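Local coordinates for protein molybdopterin adenylyltransferase (Helicobacter pylori, PDB 4XCW) that probably activates molybdopterin by adenylylation, transferring AMP from ATP to its phosphate during molybdenum cofactor biosynthesis, at residues B[90-101]-B[122-133]. Numbering follows the deposited sequence.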
ATOM      1  N   THR B  90       2.990  15.961   1.197  1.00 19.74           N
ATOM      2  CA  THR B  90       3.171  15.267   2.464  1.00 19.75           C
ATOM      3  C   THR B  90       4.351  14.304   2.387  1.00 23.34           C
ATOM      4  O   THR B  90       5.188  14.260   3.289  1.00 22.80           O
ATOM      5  CB  THR B  90       1.881  14.515   2.853  1.00 21.71           C
ATOM      6  OG1 THR B  90       0.801  15.455   2.888  1.00 24.60           O
ATOM      7  CG2 THR B  90       2.021  13.852   4.225  1.00 21.57           C
ATOM      8  N   LYS B  91       4.435  13.557   1.291  1.00 25.17           N
ATOM      9  CA  LYS B  91       5.525  12.598   1.118  1.00 23.74           C
ATOM     10  C   LYS B  91       6.871  13.297   1.032  1.00 27.26           C
ATOM     11  O   LYS B  91       7.899  12.787   1.504  1.00 25.99           O
ATOM     12  CB  LYS B  91       5.289  11.747  -0.136  1.00 31.99           C
ATOM     13  CG  LYS B  91       6.321  10.647  -0.328  1.00 42.83           C
ATOM     14  CD  LYS B  91       6.297  10.094  -1.747  1.00 49.83           C
ATOM     15  CE  LYS B  91       4.926   9.534  -2.108  1.00 54.06           C
ATOM     16  NZ  LYS B  91       4.914   8.947  -3.479  1.00 60.61           N
ATOM     17  N   LYS B  92       6.872  14.481   0.431  1.00 24.35           N
ATOM     18  CA  LYS B  92       8.110  15.221   0.235  1.00 28.85           C
ATOM     19  C   LYS B  92       8.704  15.693   1.572  1.00 30.96           C
ATOM     20  O   LYS B  92       9.926  15.695   1.754  1.00 32.08           O
ATOM     21  CB  LYS B  92       7.863  16.411  -0.704  1.00 32.03           C
ATOM     22  CG  LYS B  92       9.078  17.298  -0.928  1.00 46.90           C
ATOM     23  CD  LYS B  92      10.269  16.498  -1.432  1.00 54.29           C
ATOM     24  CE  LYS B  92      11.543  17.327  -1.398  1.00 62.43           C
ATOM     25  NZ  LYS B  92      12.755  16.498  -1.648  1.00 66.61           N
ATOM     26  N   VAL B  93       7.853  16.076   2.520  1.00 25.14           N
ATOM     27  CA  VAL B  93       8.375  16.660   3.756  1.00 30.05           C
ATOM     28  C   VAL B  93       8.541  15.629   4.873  1.00 29.24           C
ATOM     29  O   VAL B  93       9.159  15.925   5.895  1.00 27.99           O
ATOM     30  CB  VAL B  93       7.480  17.827   4.270  1.00 29.61           C
ATOM     31  CG1 VAL B  93       7.232  18.846   3.161  1.00 28.75           C
ATOM     32  CG2 VAL B  93       6.168  17.312   4.827  1.00 24.08           C
ATOM     33  N   CYS B  94       7.996  14.426   4.687  1.00 25.18           N
ATOM     34  CA  CYS B  94       8.166  13.362   5.673  1.00 25.38           C
ATOM     35  C   CYS B  94       9.419  12.548   5.409  1.00 28.07           C
ATOM     36  O   CYS B  94       9.838  12.398   4.263  1.00 30.41           O
ATOM     37  CB  CYS B  94       6.964  12.423   5.685  1.00 23.57           C
ATOM     38  SG  CYS B  94       5.514  13.150   6.401  1.00 25.74           S
ATOM     39  N   GLN B  95      10.003  12.017   6.479  1.00 26.59           N
ATOM     40  CA  GLN B  95      11.185  11.167   6.373  1.00 26.96           C
ATOM     41  C   GLN B  95      10.820   9.677   6.294  1.00 29.80           C
ATOM     42  O   GLN B  95      11.528   8.886   5.666  1.00 34.62           O
ATOM     43  CB  GLN B  95      12.115  11.423   7.562  1.00 34.12           C
ATOM     44  CG  GLN B  95      12.561  12.873   7.682  1.00 41.65           C
ATOM     45  CD  GLN B  95      12.595  13.360   9.119  1.00 43.89           C
ATOM     46  OE1 GLN B  95      11.963  12.775  10.000  1.00 37.31           O
ATOM     47  NE2 GLN B  95      13.341  14.433   9.365  1.00 48.87           N
ATOM     48  N   LYS B  96       9.723   9.313   6.950  1.00 26.43           N
ATOM     49  CA  LYS B  96       9.169   7.953   6.949  1.00 24.99           C
ATOM     50  C   LYS B  96       7.674   8.016   6.691  1.00 25.54           C
ATOM     51  O   LYS B  96       6.978   8.769   7.368  1.00 28.60           O
ATOM     52  CB  LYS B  96       9.374   7.252   8.293  1.00 26.31           C
ATOM     53  CG  LYS B  96      10.774   6.821   8.652  1.00 37.14           C
ATOM     54  CD  LYS B  96      10.727   6.094   9.995  1.00 40.81           C
ATOM     55  CE  LYS B  96      12.074   5.500  10.388  1.00 48.30           C
ATOM     56  NZ  LYS B  96      13.073   6.539  10.771  1.00 52.38           N
ATOM     57  N   MET B  97       7.161   7.215   5.758  1.00 21.17           N
ATOM     58  CA  MET B  97       5.712   7.145   5.574  1.00 20.70           C
ATOM     59  C   MET B  97       5.141   5.959   6.352  1.00 20.74           C
ATOM     60  O   MET B  97       5.838   4.975   6.606  1.00 23.20           O
ATOM     61  CB  MET B  97       5.346   7.031   4.089  1.00 25.88           C
ATOM     62  CG  MET B  97       5.813   8.209   3.241  1.00 25.50           C
ATOM     63  SD  MET B  97       5.110   9.785   3.785  1.00 23.97           S
ATOM     64  CE  MET B  97       3.397   9.618   3.316  1.00 22.99           C
ATOM     65  N   LEU B  98       3.871   6.066   6.726  1.00 19.35           N
ATOM     66  CA  LEU B  98       3.185   5.012   7.467  1.00 21.27           C
ATOM     67  C   LEU B  98       2.016   4.501   6.634  1.00 22.87           C
ATOM     68  O   LEU B  98       0.903   5.004   6.761  1.00 22.43           O
ATOM     69  CB  LEU B  98       2.701   5.537   8.820  1.00 22.77           C
ATOM     70  CG  LEU B  98       3.769   6.176   9.707  1.00 23.59           C
ATOM     71  CD1 LEU B  98       3.150   6.883  10.910  1.00 23.52           C
ATOM     72  CD2 LEU B  98       4.773   5.123  10.159  1.00 21.09           C
ATOM     73  N   PRO B  99       2.272   3.515   5.757  1.00 20.25           N
ATOM     74  CA  PRO B  99       1.245   3.013   4.837  1.00 24.62           C
ATOM     75  C   PRO B  99       0.006   2.471   5.551  1.00 21.92           C
ATOM     76  O   PRO B  99      -1.060   2.426   4.945  1.00 25.93           O
ATOM     77  CB  PRO B  99       1.966   1.895   4.071  1.00 27.14           C
ATOM     78  CG  PRO B  99       3.155   1.555   4.885  1.00 26.72           C
ATOM     79  CD  PRO B  99       3.558   2.820   5.578  1.00 24.75           C
ATOM     80  N   GLY B 100       0.150   2.066   6.808  1.00 25.38           N
ATOM     81  CA  GLY B 100      -0.971   1.524   7.561  1.00 24.34           C
ATOM     82  C   GLY B 100      -2.105   2.514   7.755  1.00 24.66           C
ATOM     83  O   GLY B 100      -3.276   2.126   7.813  1.00 24.95           O
ATOM     84  N   PHE B 101      -1.765   3.796   7.850  1.00 23.94           N
ATOM     85  CA  PHE B 101      -2.788   4.833   7.972  1.00 24.70           C
ATOM     86  C   PHE B 101      -3.592   4.942   6.693  1.00 23.63           C
ATOM     87  O   PHE B 101      -4.813   4.962   6.734  1.00 21.13           O
ATOM     88  CB  PHE B 101      -2.170   6.192   8.291  1.00 20.75           C
ATOM     89  CG  PHE B 101      -1.895   6.419   9.751  1.00 23.51           C
ATOM     90  CD1 PHE B 101      -0.682   6.050  10.309  1.00 25.88           C
ATOM     91  CD2 PHE B 101      -2.844   7.021  10.561  1.00 28.76           C
ATOM     92  CE1 PHE B 101      -0.420   6.272  11.652  1.00 25.38           C
ATOM     93  CE2 PHE B 101      -2.589   7.245  11.905  1.00 31.72           C
ATOM     94  CZ  PHE B 101      -1.374   6.866  12.452  1.00 27.54           C
ATOM     95  N   SER B 122      -2.583   9.876   2.995  1.00 21.80           N
ATOM     96  CA  SER B 122      -1.489   9.126   3.598  0.50 23.10           C
ATOM     97  C   SER B 122      -1.111   9.703   4.953  1.00 21.72           C
ATOM     98  O   SER B 122      -1.750  10.633   5.445  1.00 24.82           O
ATOM     99  CB  SER B 122      -0.273   9.131   2.675  0.50 26.78           C
ATOM    100  OG  SER B 122       0.131  10.461   2.396  0.50 28.40           O
ATOM    101  N   ALA B 123      -0.063   9.150   5.547  1.00 19.87           N
ATOM    102  CA  ALA B 123       0.461   9.677   6.796  1.00 20.32           C
ATOM    103  C   ALA B 123       1.943   9.382   6.868  1.00 22.35           C
ATOM    104  O   ALA B 123       2.420   8.421   6.269  1.00 22.23           O
ATOM    105  CB  ALA B 123      -0.263   9.089   7.981  1.00 21.07           C
ATOM    106  N   GLY B 124       2.676  10.229   7.583  1.00 19.20           N
ATOM    107  CA  GLY B 124       4.107  10.045   7.707  1.00 19.89           C
ATOM    108  C   GLY B 124       4.686  10.818   8.871  1.00 22.73           C
ATOM    109  O   GLY B 124       3.990  11.593   9.531  1.00 20.43           O
ATOM    110  N   ILE B 125       5.976  10.619   9.106  1.00 19.96           N
ATOM    111  CA  ILE B 125       6.671  11.264  10.202  1.00 22.44           C
ATOM    112  C   ILE B 125       7.660  12.303   9.692  1.00 22.39           C
ATOM    113  O   ILE B 125       8.444  12.020   8.799  1.00 20.88           O
ATOM    114  CB  ILE B 125       7.441  10.239  11.050  1.00 20.94           C
ATOM    115  CG1 ILE B 125       6.505   9.140  11.542  1.00 22.41           C
ATOM    116  CG2 ILE B 125       8.174  10.937  12.198  1.00 22.91           C
ATOM    117  CD1 ILE B 125       5.338   9.662  12.373  1.00 22.52           C
ATOM    118  N   ARG B 126       7.592  13.511  10.245  1.00 24.64           N
ATOM    119  CA  ARG B 126       8.661  14.492  10.092  1.00 22.98           C
ATOM    120  C   ARG B 126       9.178  14.849  11.474  1.00 24.90           C
ATOM    121  O   ARG B 126       8.501  15.546  12.232  1.00 25.32           O
ATOM    122  CB  ARG B 126       8.188  15.758   9.372  1.00 24.42           C
ATOM    123  CG  ARG B 126       9.300  16.797   9.244  1.00 26.61           C
ATOM    124  CD  ARG B 126       8.841  18.090   8.568  1.00 26.55           C
ATOM    125  NE  ARG B 126       9.931  19.064   8.546  1.00 26.66           N
ATOM    126  CZ  ARG B 126      10.805  19.170   7.556  1.00 26.85           C
ATOM    127  NH1 ARG B 126      10.704  18.380   6.493  1.00 29.96           N
ATOM    128  NH2 ARG B 126      11.773  20.074   7.621  1.00 28.14           N
ATOM    129  N   ASN B 127      10.374  14.363  11.787  1.00 26.72           N
ATOM    130  CA  ASN B 127      10.999  14.568  13.091  1.00 28.93           C
ATOM    131  C   ASN B 127      10.079  14.125  14.227  1.00 28.93           C
ATOM    132  O   ASN B 127       9.808  12.934  14.365  1.00 29.31           O
ATOM    133  CB  ASN B 127      11.418  16.030  13.253  1.00 30.53           C
ATOM    134  CG  ASN B 127      12.464  16.437  12.235  1.00 36.46           C
ATOM    135  OD1 ASN B 127      13.350  15.649  11.899  1.00 35.34           O
ATOM    136  ND2 ASN B 127      12.360  17.660  11.727  1.00 41.29           N
ATOM    137  N   LYS B 128       9.604  15.068  15.033  1.00 27.59           N
ATOM    138  CA  LYS B 128       8.761  14.720  16.175  1.00 25.56           C
ATOM    139  C   LYS B 128       7.286  14.995  15.868  1.00 27.14           C
ATOM    140  O   LYS B 128       6.470  15.167  16.778  1.00 25.75           O
ATOM    141  CB  LYS B 128       9.215  15.489  17.418  1.00 29.32           C
ATOM    142  CG  LYS B 128      10.683  15.238  17.758  1.00 35.17           C
ATOM    143  CD  LYS B 128      11.129  15.907  19.054  1.00 38.61           C
ATOM    144  CE  LYS B 128      12.585  15.569  19.347  1.00 43.50           C
ATOM    145  NZ  LYS B 128      13.024  16.050  20.682  1.00 46.13           N
ATOM    146  N   SER B 129       6.955  15.028  14.578  1.00 24.49           N
ATOM    147  CA  SER B 129       5.594  15.331  14.133  1.00 24.42           C
ATOM    148  C   SER B 129       4.972  14.214  13.305  1.00 23.87           C
ATOM    149  O   SER B 129       5.608  13.664  12.404  1.00 24.43           O
ATOM    150  CB  SER B 129       5.575  16.617  13.302  1.00 23.85           C
ATOM    151  OG  SER B 129       6.107  17.715  14.025  1.00 25.64           O
ATOM    152  N   LEU B 130       3.718  13.893  13.607  1.00 25.37           N
ATOM    153  CA  LEU B 130       2.939  12.991  12.774  1.00 20.93           C
ATOM    154  C   LEU B 130       2.026  13.803  11.861  1.00 20.16           C
ATOM    155  O   LEU B 130       1.248  14.627  12.332  1.00 21.65           O
ATOM    156  CB  LEU B 130       2.107  12.030  13.628  1.00 21.58           C
ATOM    157  CG  LEU B 130       1.070  11.165  12.891  1.00 22.97           C
ATOM    158  CD1 LEU B 130       1.698  10.223  11.876  1.00 23.42           C
ATOM    159  CD2 LEU B 130       0.231  10.375  13.883  1.00 24.96           C
ATOM    160  N   ILE B 131       2.140  13.576  10.557  1.00 20.48           N
ATOM    161  CA  ILE B 131       1.269  14.232   9.583  1.00 18.95           C
ATOM    162  C   ILE B 131       0.292  13.234   8.977  1.00 20.26           C
ATOM    163  O   ILE B 131       0.686  12.170   8.515  1.00 21.10           O
ATOM    164  CB  ILE B 131       2.082  14.894   8.457  1.00 19.78           C
ATOM    165  CG1 ILE B 131       3.130  15.830   9.049  1.00 16.95           C
ATOM    166  CG2 ILE B 131       1.166  15.677   7.512  1.00 21.88           C
ATOM    167  CD1 ILE B 131       4.032  16.481   7.992  1.00 19.73           C
ATOM    168  N   ILE B 132      -0.992  13.573   9.003  1.00 18.65           N
ATOM    169  CA  ILE B 132      -2.019  12.712   8.416  1.00 19.12           C
ATOM    170  C   ILE B 132      -2.905  13.520   7.490  1.00 21.08           C
ATOM    171  O   ILE B 132      -3.364  14.596   7.871  1.00 22.04           O
ATOM    172  CB  ILE B 132      -2.907  12.073   9.487  1.00 22.47           C
ATOM    173  CG1 ILE B 132      -2.059  11.438  10.586  1.00 25.49           C
ATOM    174  CG2 ILE B 132      -3.847  11.043   8.862  1.00 21.94           C
ATOM    175  CD1 ILE B 132      -2.889  10.898  11.726  1.00 26.26           C
ATOM    176  N   ASN B 133      -3.162  12.998   6.291  1.00 22.16           N
ATOM    177  CA  ASN B 133      -4.139  13.594   5.375  1.00 20.20           C
ATOM    178  C   ASN B 133      -5.553  13.113   5.694  1.00 22.82           C
ATOM    179  O   ASN B 133      -5.801  11.916   5.675  1.00 24.72           O
ATOM    180  CB  ASN B 133      -3.833  13.236   3.921  1.00 20.97           C
ATOM    181  CG  ASN B 133      -2.379  13.445   3.545  1.00 22.35           C
ATOM    182  OD1 ASN B 133      -1.790  12.611   2.855  1.00 24.27           O
ATOM    183  ND2 ASN B 133      -1.803  14.568   3.965  1.00 22.46           N
TER
HETATM  184  O   HOH W   1      -0.371   6.157   4.687  1.00 29.53           O
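Strand 96-97, the outermost strand on this side of the chain's mixed sheet, runs antiparallel to strand 123-126 of the hairpin closed by the type II' turn Arg126-Ser129; helix 86-93 leads into it and helix 99-110 follows it, on different faces of the sheet. A classic beta bulge sets Gln95 and Lys96 both against Ile125: Gln95 N donates to Ile125 O (2.8 Å) and Ile125 N to Lys96 O (2.7 Å), both nearly in line with the accepting carbonyl. Next comes Leu98 N to Ala123 O, while a water donates to Leu98 O and weakly accepts from Ala123 N. At the turn the Gln95 amide grips Asn127 twice: OE1 receives Asn127 N, and NE2 reaches Asn127 OD1 (2.8 Å) from above that carbonyl's plane, the two amides being 67° apart. Arg126, extended with CG anti to its own N (chi1 179°), brings NH1 edge-on to a lone pair of Val93 O at 3.0 Å, at the end of helix 86-93; its NH2 pairs with Asp65. On the face of Met97, Cys94 SG lies 3.5 Å from Gly124 C, where the missing side chain makes room for both sulfurs, and Met97, bent at chi2 and chi3, brings CE against Ala123 O (3.3 Å). Val93 CG2 packs on Ile131 CD1 (3.9 Å). Asn133 ND2 donates in its amide plane to Thr90 OG1, which also bonds Thr86 O, while OD1 takes Ser122 N. On the face of Ile125, Leu98 CD1 meets Ile125 and Leu130, and Phe101, which also touches Leu118 of a second subunit, packs CB on Ala123 CB (3.5 Å) and CE2 near Ile132 CD1. Backbone pairing thus fixes the strand's register; polar bonds from Thr90 and Val93 add to the apolar packing of helix 86-93, whereas Phe101 holds helix 99-110 by apolar contacts.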